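Local coordinates for protein putative solute-binding component of ABC transporter (Clostridium phytofermentans, PDB 4YS6) that binds beta-D-glucopyranose and probably serves as the solute-binding component that captures sugar for an ABC transporter, at residues T146-Y151 with I267-D272; E150-K155 with D188-Y193; L167-G172 with A241-N246; Q271-A276 with S287-K292. All blocks are in the same frame, centred on the assembly; numbering follows the deposited sequence. Where two conformers were deposited one is given.

Contact 1: T146-Y151 with I267-D272; sequences TKQGEY and IVTGQD. With BGC (beta-D-glucopyranose), chain D.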
# COMPACT_ATOMS: atom_id res chain seq x y z
N THR A 146 -11.09 -5.24 -1.85
CA THR A 146 -12.46 -5.42 -2.32
C THR A 146 -12.76 -4.51 -3.51
O THR A 146 -13.32 -4.94 -4.53
CB THR A 146 -13.49 -5.12 -1.20
OG1 THR A 146 -13.20 -5.91 -0.04
CG2 THR A 146 -14.89 -5.42 -1.67
N LYS A 147 -12.39 -3.24 -3.38
CA LYS A 147 -12.71 -2.26 -4.43
C LYS A 147 -12.05 -2.65 -5.74
O LYS A 147 -12.64 -2.52 -6.82
CB LYS A 147 -12.29 -0.85 -4.03
CG LYS A 147 -13.17 -0.24 -2.95
CD LYS A 147 -12.76 1.21 -2.68
CE LYS A 147 -13.56 1.87 -1.59
NZ LYS A 147 -14.98 1.98 -1.97
N GLN A 148 -10.81 -3.13 -5.66
CA GLN A 148 -10.09 -3.53 -6.88
C GLN A 148 -10.74 -4.75 -7.52
O GLN A 148 -10.91 -4.81 -8.75
CB GLN A 148 -8.62 -3.82 -6.59
CG GLN A 148 -7.86 -2.59 -6.10
CD GLN A 148 -6.51 -2.92 -5.49
OE1 GLN A 148 -6.30 -4.02 -4.97
NE2 GLN A 148 -5.61 -1.97 -5.54
N GLY A 149 -11.12 -5.72 -6.69
CA GLY A 149 -11.83 -6.89 -7.17
C GLY A 149 -13.18 -6.57 -7.76
O GLY A 149 -13.53 -7.10 -8.83
N GLU A 150 -13.95 -5.72 -7.09
CA GLU A 150 -15.28 -5.38 -7.57
C GLU A 150 -15.20 -4.60 -8.87
O GLU A 150 -16.10 -4.69 -9.71
CB GLU A 150 -16.04 -4.57 -6.52
CG GLU A 150 -16.49 -5.42 -5.35
CD GLU A 150 -17.26 -4.66 -4.29
OE1 GLU A 150 -18.03 -5.31 -3.55
OE2 GLU A 150 -17.09 -3.43 -4.19
N TYR A 151 -14.14 -3.82 -9.04
CA TYR A 151 -13.96 -3.06 -10.29
C TYR A 151 -13.80 -4.02 -11.46
O TYR A 151 -14.46 -3.87 -12.48
CB TYR A 151 -12.75 -2.12 -10.21
CG TYR A 151 -12.63 -1.27 -11.44
CD1 TYR A 151 -13.40 -0.12 -11.58
CD2 TYR A 151 -11.80 -1.63 -12.49
CE1 TYR A 151 -13.31 0.66 -12.72
CE2 TYR A 151 -11.72 -0.87 -13.63
CZ TYR A 151 -12.47 0.29 -13.73
OH TYR A 151 -12.39 1.03 -14.89
N ILE A 267 -7.96 -4.10 -18.48
CA ILE A 267 -8.21 -3.45 -17.20
C ILE A 267 -6.92 -3.50 -16.39
O ILE A 267 -6.29 -4.56 -16.29
CB ILE A 267 -9.33 -4.13 -16.41
CG1 ILE A 267 -10.63 -4.14 -17.19
CG2 ILE A 267 -9.49 -3.43 -15.06
CD1 ILE A 267 -11.66 -5.11 -16.62
N VAL A 268 -6.51 -2.35 -15.84
CA VAL A 268 -5.37 -2.31 -14.91
C VAL A 268 -5.77 -1.51 -13.68
O VAL A 268 -6.18 -0.36 -13.80
CB VAL A 268 -4.13 -1.66 -15.54
CG1 VAL A 268 -2.97 -1.63 -14.54
CG2 VAL A 268 -3.71 -2.40 -16.84
N THR A 269 -5.69 -2.15 -12.52
CA THR A 269 -6.01 -1.53 -11.24
C THR A 269 -4.75 -0.98 -10.56
O THR A 269 -3.63 -1.19 -11.03
CB THR A 269 -6.70 -2.52 -10.27
OG1 THR A 269 -5.82 -3.59 -9.94
CG2 THR A 269 -7.96 -3.09 -10.90
N GLY A 270 -4.94 -0.30 -9.44
CA GLY A 270 -3.84 0.21 -8.68
C GLY A 270 -4.28 0.82 -7.38
O GLY A 270 -5.42 0.66 -6.94
N GLN A 271 -3.36 1.52 -6.75
CA GLN A 271 -3.62 2.19 -5.49
C GLN A 271 -2.49 3.20 -5.20
O GLN A 271 -1.32 2.89 -5.42
CB GLN A 271 -3.73 1.14 -4.38
CG GLN A 271 -3.65 1.66 -3.02
CD GLN A 271 -3.55 0.57 -1.95
OE1 GLN A 271 -3.92 0.81 -0.83
NE2 GLN A 271 -3.08 -0.65 -2.31
N ASP A 272 -2.89 4.37 -4.71
CA ASP A 272 -2.06 5.46 -4.14
C ASP A 272 -2.18 6.76 -4.94
O ASP A 272 -1.81 7.83 -4.43
CB ASP A 272 -0.54 5.16 -4.07
CG ASP A 272 -0.17 4.09 -3.06
OD1 ASP A 272 -1.02 3.64 -2.26
OD2 ASP A 272 1.04 3.74 -3.06
C2 BGC D . 0.95 0.64 1.26
C3 BGC D . 0.64 1.02 -0.15
C4 BGC D . 1.85 1.20 -0.97
C5 BGC D . 2.78 0.04 -0.88
C6 BGC D . 4.13 0.27 -1.53
C1 BGC D . 1.77 -0.66 1.27
O1 BGC D . 2.10 -1.03 2.46
O2 BGC D . -0.26 0.44 1.98
O3 BGC D . -0.15 2.27 -0.09
O4 BGC D . 1.53 1.34 -2.37
O5 BGC D . 3.02 -0.24 0.53
O6 BGC D . 4.68 1.53 -1.16

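Contact 2: E150-K155 with D188-Y193; sequences EYIKEK and DVLKPY. With NA (sodium ion), chain F.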
# COMPACT_ATOMS: atom_id res chain seq x y z
N GLU A 150 -13.95 -5.72 -7.09
CA GLU A 150 -15.28 -5.38 -7.57
C GLU A 150 -15.20 -4.60 -8.87
O GLU A 150 -16.10 -4.69 -9.71
CB GLU A 150 -16.04 -4.57 -6.52
CG GLU A 150 -16.49 -5.42 -5.35
CD GLU A 150 -17.26 -4.66 -4.29
OE1 GLU A 150 -18.03 -5.31 -3.55
OE2 GLU A 150 -17.09 -3.43 -4.19
N TYR A 151 -14.14 -3.82 -9.04
CA TYR A 151 -13.96 -3.06 -10.29
C TYR A 151 -13.80 -4.02 -11.46
O TYR A 151 -14.46 -3.87 -12.48
CB TYR A 151 -12.75 -2.12 -10.21
CG TYR A 151 -12.63 -1.27 -11.44
CD1 TYR A 151 -13.40 -0.12 -11.58
CD2 TYR A 151 -11.80 -1.63 -12.49
CE1 TYR A 151 -13.31 0.66 -12.72
CE2 TYR A 151 -11.72 -0.87 -13.63
CZ TYR A 151 -12.47 0.29 -13.73
OH TYR A 151 -12.39 1.03 -14.89
N ILE A 152 -12.94 -5.01 -11.31
CA ILE A 152 -12.73 -6.01 -12.35
C ILE A 152 -14.00 -6.82 -12.57
O ILE A 152 -14.40 -7.05 -13.71
CB ILE A 152 -11.56 -6.94 -11.98
CG1 ILE A 152 -10.25 -6.13 -12.06
CG2 ILE A 152 -11.51 -8.15 -12.89
CD1 ILE A 152 -9.02 -6.84 -11.61
N LYS A 153 -14.65 -7.25 -11.49
CA LYS A 153 -15.90 -8.00 -11.60
C LYS A 153 -16.98 -7.22 -12.38
O LYS A 153 -17.68 -7.78 -13.22
CB LYS A 153 -16.42 -8.35 -10.21
CG LYS A 153 -17.80 -8.98 -10.22
CD LYS A 153 -18.17 -9.52 -8.83
CE LYS A 153 -19.61 -9.97 -8.78
NZ LYS A 153 -19.94 -10.65 -7.48
N GLU A 154 -17.10 -5.92 -12.10
CA GLU A 154 -18.07 -5.07 -12.80
C GLU A 154 -17.69 -4.89 -14.26
O GLU A 154 -18.53 -5.03 -15.11
CB GLU A 154 -18.17 -3.69 -12.14
CG GLU A 154 -19.16 -3.63 -10.99
CD GLU A 154 -20.60 -3.64 -11.48
OE1 GLU A 154 -20.82 -3.49 -12.70
OE2 GLU A 154 -21.51 -3.80 -10.64
N LYS A 155 -16.43 -4.59 -14.56
CA LYS A 155 -16.07 -4.25 -15.93
C LYS A 155 -16.02 -5.48 -16.83
O LYS A 155 -16.20 -5.37 -18.06
CB LYS A 155 -14.73 -3.50 -15.96
CG LYS A 155 -14.79 -2.06 -15.46
CD LYS A 155 -15.76 -1.22 -16.26
CE LYS A 155 -15.72 0.24 -15.85
NZ LYS A 155 -16.84 0.96 -16.49
N ASP A 188 -11.30 -12.38 -2.46
CA ASP A 188 -12.60 -12.72 -1.89
C ASP A 188 -13.71 -12.41 -2.92
O ASP A 188 -14.72 -13.09 -2.96
CB ASP A 188 -12.84 -11.98 -0.58
CG ASP A 188 -12.20 -12.69 0.62
OD1 ASP A 188 -11.75 -13.85 0.48
OD2 ASP A 188 -12.16 -12.09 1.71
N VAL A 189 -13.49 -11.39 -3.74
CA VAL A 189 -14.41 -11.06 -4.84
C VAL A 189 -14.22 -11.96 -6.06
O VAL A 189 -15.20 -12.46 -6.62
CB VAL A 189 -14.24 -9.58 -5.26
CG1 VAL A 189 -15.16 -9.23 -6.42
CG2 VAL A 189 -14.52 -8.64 -4.09
N LEU A 190 -12.96 -12.19 -6.45
CA LEU A 190 -12.68 -12.78 -7.75
C LEU A 190 -12.45 -14.29 -7.73
O LEU A 190 -12.66 -14.94 -8.75
CB LEU A 190 -11.46 -12.13 -8.38
CG LEU A 190 -11.63 -10.66 -8.74
CD1 LEU A 190 -10.29 -10.11 -9.23
CD2 LEU A 190 -12.65 -10.48 -9.80
N LYS A 191 -12.02 -14.84 -6.60
CA LYS A 191 -11.59 -16.24 -6.60
C LYS A 191 -12.70 -17.18 -7.06
O LYS A 191 -12.42 -18.17 -7.77
CB LYS A 191 -11.09 -16.67 -5.22
CG LYS A 191 -10.32 -18.00 -5.26
CD LYS A 191 -10.50 -18.80 -3.99
CE LYS A 191 -9.87 -20.18 -4.11
NZ LYS A 191 -10.87 -21.27 -3.89
N PRO A 192 -13.96 -16.91 -6.67
CA PRO A 192 -15.06 -17.77 -7.13
C PRO A 192 -15.15 -17.90 -8.65
O PRO A 192 -15.56 -18.93 -9.15
CB PRO A 192 -16.29 -17.07 -6.57
CG PRO A 192 -15.80 -16.39 -5.35
CD PRO A 192 -14.45 -15.89 -5.71
N TYR A 193 -14.77 -16.85 -9.37
CA TYR A 193 -14.81 -16.84 -10.82
C TYR A 193 -13.58 -17.50 -11.43
O TYR A 193 -13.64 -18.00 -12.54
CB TYR A 193 -14.94 -15.41 -11.33
CG TYR A 193 -16.21 -14.82 -10.85
CD1 TYR A 193 -17.40 -15.09 -11.49
CD2 TYR A 193 -16.24 -14.01 -9.71
CE1 TYR A 193 -18.60 -14.56 -11.02
CE2 TYR A 193 -17.41 -13.49 -9.24
CZ TYR A 193 -18.59 -13.76 -9.91
OH TYR A 193 -19.77 -13.24 -9.43
NA NA F . -20.78 -4.64 -15.67
O HOH W 1 -17.72 -12.15 -5.77
O HOH W 2 -23.00 -4.37 -16.49

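Contact 3: L167-G172 with A241-N246; sequences LEIFTG and AVLCSN. With BGC (beta-D-glucopyranose), chain D.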
# COMPACT_ATOMS: atom_id res chain seq x y z
N LEU A 167 -6.81 -13.22 -16.95
CA LEU A 167 -6.41 -12.40 -15.82
C LEU A 167 -4.96 -12.67 -15.46
O LEU A 167 -4.54 -13.81 -15.51
CB LEU A 167 -7.29 -12.72 -14.62
CG LEU A 167 -6.94 -12.07 -13.27
CD1 LEU A 167 -7.30 -10.62 -13.30
CD2 LEU A 167 -7.65 -12.76 -12.12
N GLU A 168 -4.20 -11.63 -15.11
CA GLU A 168 -2.95 -11.84 -14.37
C GLU A 168 -2.96 -10.99 -13.11
O GLU A 168 -3.72 -10.03 -13.01
CB GLU A 168 -1.73 -11.54 -15.24
CG GLU A 168 -1.61 -12.44 -16.50
CD GLU A 168 -1.26 -13.90 -16.20
OE1 GLU A 168 -0.70 -14.18 -15.12
OE2 GLU A 168 -1.52 -14.77 -17.06
N ILE A 169 -2.12 -11.34 -12.14
CA ILE A 169 -2.20 -10.78 -10.80
C ILE A 169 -0.82 -10.39 -10.30
O ILE A 169 0.12 -11.17 -10.43
CB ILE A 169 -2.79 -11.80 -9.82
CG1 ILE A 169 -4.18 -12.28 -10.24
CG2 ILE A 169 -2.85 -11.23 -8.41
CD1 ILE A 169 -4.56 -13.61 -9.60
N PHE A 170 -0.73 -9.18 -9.76
CA PHE A 170 0.52 -8.64 -9.18
C PHE A 170 0.20 -8.06 -7.83
O PHE A 170 -0.57 -7.10 -7.76
CB PHE A 170 1.13 -7.57 -10.05
CG PHE A 170 1.73 -8.08 -11.33
CD1 PHE A 170 0.91 -8.55 -12.35
CD2 PHE A 170 3.11 -8.08 -11.52
CE1 PHE A 170 1.48 -9.05 -13.51
CE2 PHE A 170 3.66 -8.56 -12.69
CZ PHE A 170 2.84 -9.06 -13.67
N THR A 171 0.74 -8.63 -6.76
CA THR A 171 0.57 -8.00 -5.45
C THR A 171 1.94 -7.55 -4.88
O THR A 171 2.95 -7.46 -5.59
CB THR A 171 -0.20 -8.92 -4.46
OG1 THR A 171 -0.67 -8.15 -3.33
CG2 THR A 171 0.65 -10.08 -3.98
N GLY A 172 1.94 -7.18 -3.61
CA GLY A 172 3.07 -6.50 -3.03
C GLY A 172 4.08 -7.43 -2.41
O GLY A 172 4.12 -8.63 -2.67
N ALA A 241 -7.60 -8.47 -18.06
CA ALA A 241 -7.41 -7.70 -16.84
C ALA A 241 -6.12 -8.04 -16.15
O ALA A 241 -5.69 -9.20 -16.16
CB ALA A 241 -8.58 -7.93 -15.87
N VAL A 242 -5.51 -7.02 -15.54
CA VAL A 242 -4.40 -7.25 -14.61
C VAL A 242 -4.75 -6.63 -13.26
O VAL A 242 -4.87 -5.42 -13.12
CB VAL A 242 -3.07 -6.66 -15.12
CG1 VAL A 242 -1.89 -7.18 -14.28
CG2 VAL A 242 -2.84 -7.04 -16.57
N LEU A 243 -4.93 -7.49 -12.28
CA LEU A 243 -5.14 -7.06 -10.91
C LEU A 243 -3.80 -6.69 -10.33
O LEU A 243 -2.96 -7.56 -10.10
CB LEU A 243 -5.80 -8.18 -10.10
CG LEU A 243 -5.85 -7.98 -8.60
CD1 LEU A 243 -6.70 -6.73 -8.31
CD2 LEU A 243 -6.43 -9.23 -7.94
N CYS A 244 -3.58 -5.39 -10.15
CA CYS A 244 -2.38 -4.89 -9.49
C CYS A 244 -2.80 -4.30 -8.17
O CYS A 244 -3.68 -3.44 -8.14
CB CYS A 244 -1.67 -3.83 -10.30
SG CYS A 244 -1.11 -4.44 -11.90
N SER A 245 -2.12 -4.71 -7.09
CA SER A 245 -2.50 -4.23 -5.77
C SER A 245 -2.12 -2.78 -5.53
O SER A 245 -2.70 -2.16 -4.63
CB SER A 245 -1.88 -5.11 -4.67
OG SER A 245 -2.39 -6.45 -4.70
N ASN A 246 -1.18 -2.21 -6.28
CA ASN A 246 -0.87 -0.80 -6.09
C ASN A 246 -0.31 -0.16 -7.34
O ASN A 246 -0.14 -0.79 -8.37
CB ASN A 246 0.12 -0.61 -4.92
CG ASN A 246 1.56 -0.81 -5.33
OD1 ASN A 246 1.87 -1.60 -6.24
ND2 ASN A 246 2.47 -0.07 -4.69
C2 BGC D . 0.95 0.64 1.26
C3 BGC D . 0.64 1.02 -0.15
C4 BGC D . 1.85 1.20 -0.97
C5 BGC D . 2.78 0.04 -0.88
C6 BGC D . 4.13 0.27 -1.53
C1 BGC D . 1.77 -0.66 1.27
O1 BGC D . 2.10 -1.03 2.46
O2 BGC D . -0.26 0.44 1.98
O3 BGC D . -0.15 2.27 -0.09
O4 BGC D . 1.53 1.34 -2.37
O5 BGC D . 3.02 -0.24 0.53
O6 BGC D . 4.68 1.53 -1.16

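Contact 4: Q271-A276 with S287-K292; sequences QDCDIA and SMSIFK. With BGC (beta-D-glucopyranose), chain D.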
# COMPACT_ATOMS: atom_id res chain seq x y z
N GLN A 271 -3.36 1.52 -6.75
CA GLN A 271 -3.62 2.19 -5.49
C GLN A 271 -2.49 3.20 -5.20
O GLN A 271 -1.32 2.89 -5.42
CB GLN A 271 -3.73 1.14 -4.38
CG GLN A 271 -3.65 1.66 -3.02
CD GLN A 271 -3.55 0.57 -1.95
OE1 GLN A 271 -3.92 0.81 -0.83
NE2 GLN A 271 -3.08 -0.65 -2.31
N ASP A 272 -2.89 4.37 -4.71
CA ASP A 272 -2.06 5.46 -4.14
C ASP A 272 -2.18 6.76 -4.94
O ASP A 272 -1.81 7.83 -4.43
CB ASP A 272 -0.54 5.16 -4.07
CG ASP A 272 -0.17 4.09 -3.06
OD1 ASP A 272 -1.02 3.64 -2.26
OD2 ASP A 272 1.04 3.74 -3.06
N CYS A 273 -2.62 6.67 -6.19
CA CYS A 273 -2.62 7.82 -7.09
C CYS A 273 -1.23 8.46 -7.17
O CYS A 273 -1.10 9.70 -7.05
CB CYS A 273 -3.66 8.87 -6.68
SG CYS A 273 -5.34 8.24 -6.88
N ASP A 274 -0.20 7.63 -7.35
CA ASP A 274 1.12 8.16 -7.68
C ASP A 274 1.02 9.02 -8.94
O ASP A 274 0.24 8.74 -9.84
CB ASP A 274 2.15 7.04 -7.95
CG ASP A 274 2.53 6.26 -6.70
OD1 ASP A 274 2.23 6.71 -5.57
OD2 ASP A 274 3.18 5.20 -6.87
N ILE A 275 1.86 10.03 -9.04
CA ILE A 275 1.81 10.96 -10.15
C ILE A 275 1.98 10.27 -11.49
O ILE A 275 1.24 10.55 -12.42
CB ILE A 275 2.88 12.07 -9.98
CG1 ILE A 275 2.46 12.98 -8.84
CG2 ILE A 275 3.04 12.91 -11.25
CD1 ILE A 275 3.54 13.95 -8.40
N ALA A 276 2.95 9.37 -11.61
CA ALA A 276 3.19 8.65 -12.85
C ALA A 276 1.92 7.92 -13.31
O ALA A 276 1.58 7.93 -14.50
CB ALA A 276 4.32 7.65 -12.68
N SER A 287 -6.76 1.97 -15.50
CA SER A 287 -8.22 2.12 -15.39
C SER A 287 -8.68 2.93 -14.20
O SER A 287 -9.62 3.73 -14.28
CB SER A 287 -8.87 0.73 -15.29
OG SER A 287 -8.51 -0.07 -16.40
N MSE A 288 -8.04 2.67 -13.07
CA MSE A 288 -8.45 3.28 -11.81
C MSE A 288 -7.29 3.20 -10.83
O MSE A 288 -6.29 2.47 -11.05
CB MSE A 288 -9.67 2.56 -11.24
CG MSE A 288 -9.43 1.09 -10.94
SE MSE A 288 -8.58 0.66 -9.21
CE MSE A 288 -10.17 0.29 -8.13
N SER A 289 -7.42 3.96 -9.75
CA SER A 289 -6.53 3.84 -8.64
C SER A 289 -7.36 4.09 -7.39
O SER A 289 -8.59 4.22 -7.45
CB SER A 289 -5.33 4.79 -8.77
OG SER A 289 -4.34 4.54 -7.77
N ILE A 290 -6.72 4.03 -6.25
CA ILE A 290 -7.40 4.24 -4.97
C ILE A 290 -6.65 5.38 -4.32
O ILE A 290 -5.42 5.34 -4.22
CB ILE A 290 -7.37 2.98 -4.07
CG1 ILE A 290 -8.11 1.79 -4.71
CG2 ILE A 290 -7.92 3.29 -2.67
CD1 ILE A 290 -9.56 1.97 -4.91
N PHE A 291 -7.38 6.41 -3.90
CA PHE A 291 -6.77 7.56 -3.26
C PHE A 291 -6.81 7.37 -1.75
O PHE A 291 -7.87 7.19 -1.16
CB PHE A 291 -7.48 8.85 -3.63
CG PHE A 291 -6.96 10.06 -2.90
CD1 PHE A 291 -5.62 10.40 -2.96
CD2 PHE A 291 -7.82 10.88 -2.20
CE1 PHE A 291 -5.15 11.54 -2.30
CE2 PHE A 291 -7.36 12.01 -1.56
CZ PHE A 291 -6.01 12.33 -1.61
N LYS A 292 -5.64 7.42 -1.15
CA LYS A 292 -5.44 7.35 0.27
C LYS A 292 -4.74 8.65 0.70
O LYS A 292 -3.56 8.89 0.42
CB LYS A 292 -4.62 6.10 0.64
CG LYS A 292 -5.20 4.81 0.07
CD LYS A 292 -4.66 3.55 0.72
CE LYS A 292 -3.16 3.38 0.57
NZ LYS A 292 -2.81 2.01 1.06
C2 BGC D . 0.95 0.64 1.26
C3 BGC D . 0.64 1.02 -0.15
C4 BGC D . 1.85 1.20 -0.97
C5 BGC D . 2.78 0.04 -0.88
C6 BGC D . 4.13 0.27 -1.53
C1 BGC D . 1.77 -0.66 1.27
O1 BGC D . 2.10 -1.03 2.46
O2 BGC D . -0.26 0.44 1.98
O3 BGC D . -0.15 2.27 -0.09
O4 BGC D . 1.53 1.34 -2.37
O5 BGC D . 3.02 -0.24 0.53
O6 BGC D . 4.68 1.53 -1.16
O HOH W 3 -3.03 7.99 -2.07

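Contact 1: T146-Y151 with I267-D272
Q148 and G270 meet where helix 141-155 lies over the edge strand 267-268 of the parallel sheet that forms the core of one lobe in this periplasmic binding protein fold. The inner half of the contact is tight and buried. Q148 leaves the helix with CG anti to its carbonyl carbon (chi1 -64°) and then runs extended, which carries the amide down onto the loop that follows strand 267-268. NE2 gives a hydrogen bond to G270 O at 3.0 Å. The oxygen lies in the plane of the Q148 amide, whereas NE2 stands above the G270 carbonyl plane rather than on a lone pair. The same nitrogen is also hydrogen-bonded to S245 O, so one nitrogen at the end of an extended side chain ties the helix to two loops at the cleft end of the sheet. Glutamine suits the place because it brings a donor without charge into a buried setting. Beside it, Q271 CB comes to 3.8 Å from NE2, and T269 CG2 lies 4.0 Å from Q148 O. The hydroxyl of T269 is spent elsewhere, on C244 O, which leaves its methyl for the helix. A few residues further on the chain reaches D272 of the glucose pocket. At the other end the contact is looser, since Y151 and I267 are both partly exposed. Y151 has its ring thrown anti to the backbone N (chi1 -175°), and the two side chains cross obliquely, I267 CG2 touching the edge of the ring 3.7 Å from CE2.

Contact 2: E150-K155 with D188-Y193
K153 and V189 face each other where helix 141-155 packs on helix 177-195, two neighbouring helices on one face of the lobe's parallel sheet. The short segments run at 44° to one another, their axes 9.2 Å apart at closest approach. K153 has CG anti to the backbone N (chi1 173°) and stays extended to its end, a course that takes it past V189 to the hydroxyl end of Y193. Its CB already touches V189 CG1 at 4.1 Å, and CD rests on the same methyl while also nearing Y193 CE2. K153 crosses Y193 at about a right angle, CE 3.3 Å from Y193 OH, and NZ ends 3.2 Å from that oxygen in a weak hydrogen bond. A water takes a second N-H of NZ and passes a hydrogen bond on to V189 O, at 2.7 Å. V189 is short and branched, which lets CG1 nestle against the backbone at E150 N while CG2 covers E150 CG, leaving that carboxylate to the outside. On the sheet side the contact is wholly apolar: I152 CG2 and L190 CD2 meet at 4.0 Å with their chains at about a right angle. P192 has no N-H to give, and helix 188-193 kinks there. At the far end of helix 150-155, E154 O binds a sodium ion together with N157 OD1 and a water. The chemistry is thus divided by depth: aliphatic carbon seals the inner side, while the ammonium of K153, with E159 as a weak, long-range ion partner, stays at the boundary, where weak bonds and water can serve its charge.

Contact 3: L167-G172 with A241-N246
E168 and F170 pair with A241, L243 and S245 through four backbone hydrogen bonds that join parallel strands 165-170 and 241-244, the two inner strands of the lobe's four-stranded sheet. E168 N reaches A241 O and L243 N returns to E168 O; F170 N to L243 O is the shortest, at 2.8 Å, and S245 N to F170 O completes the set. Just past the strand ends the hydroxyls of T171 and S245 share a hydrogen bond of 2.8 Å, T171 OG1 being directed there by its position anti to the backbone N (chi1 -164°). Small hydroxyl residues thus prolong the pairing into the loops. On one face of the sheet I169 CG2 and L243 CD2 lie side by side, pointing the same way, while L167 CD1 sits 3.9 Å from A241 CB, alanine's single methyl allowing the close approach. On the other face F170 meets V242 obliquely, CD1 3.7 Å from CG1, and C244 SG makes an oblique sulfur-aromatic contact. R224 adds a cation-pi interaction to this ring. N246 is the N-cap of helix 247-260; its side chain caps a backbone N there, and ND2, also bonded to S248 OG, donates to glucose O4 at 2.9 Å, with an N-H...O angle of 166°.

Contact 4: Q271-A276 with S287-K292
K292 and Q271 are brought together by one bent chain and one straight one. K292 starts with CG anti to its carbonyl carbon (chi1 -54°) and turns at chi3 (-60°), bringing NZ to OE1 of the extended Q271; the modelled bond between NZ and OE1 is very short, so its exact length is doubtful. Loop 271-274 and strand 289-291 are also joined directly: D272 N donates to I290 O at 2.8 Å, in the carbonyl plane, and C273 N reaches S289 OG at 3.2 Å. That hydroxyl also bonds D247; a serine hydroxyl, able to donate and accept, thus links C273 N to D247. C273 SG packs on F291 CB at 3.9 Å, and one water joins D272 O to the N and O of K292. D272 and K292 line the glucose pocket. The D272 carboxylate accepts hydrogen bonds from O3 on OD1 (2.7 Å) and from O4 on OD2 (2.5 Å), gripping two adjacent hydroxyls, while K292 NZ donates to O3 at 2.9 Å and weakly to O2. O3 therefore donates a hydrogen bond to the carboxylate and accepts one from the ammonium. With D272 OD1 and K292 NZ 4.1 Å apart, beyond a salt bridge, the sugar hydroxyl bridges opposite charges, which probably polarise it and strengthen both bonds.

In the fold
Contacts 1, 2 and 3 belong to one lobe. Helix 141-155 is common to contacts 1 and 2, whose centres are about 10 Å apart, and I152 of contact 2 reaches down to L243 of contact 3, its CD1 3.8 Å from L243 CB. Strand 267-268 of contact 1 is next to strand 241-244 of contact 3 in the same sheet, the contact centres about 8 Å apart. Contact 4 takes over Q271 and D272 from contact 1, and Q271 NE2 reaches back 2.8 Å to S245 O of contact 3. Three of the four, contacts 1, 3 and 4, thus converge on glucose through D272, N246 and K292, whereas contact 2, about 19 Å from contact 4 between centres, lies toward the lobe's outer side.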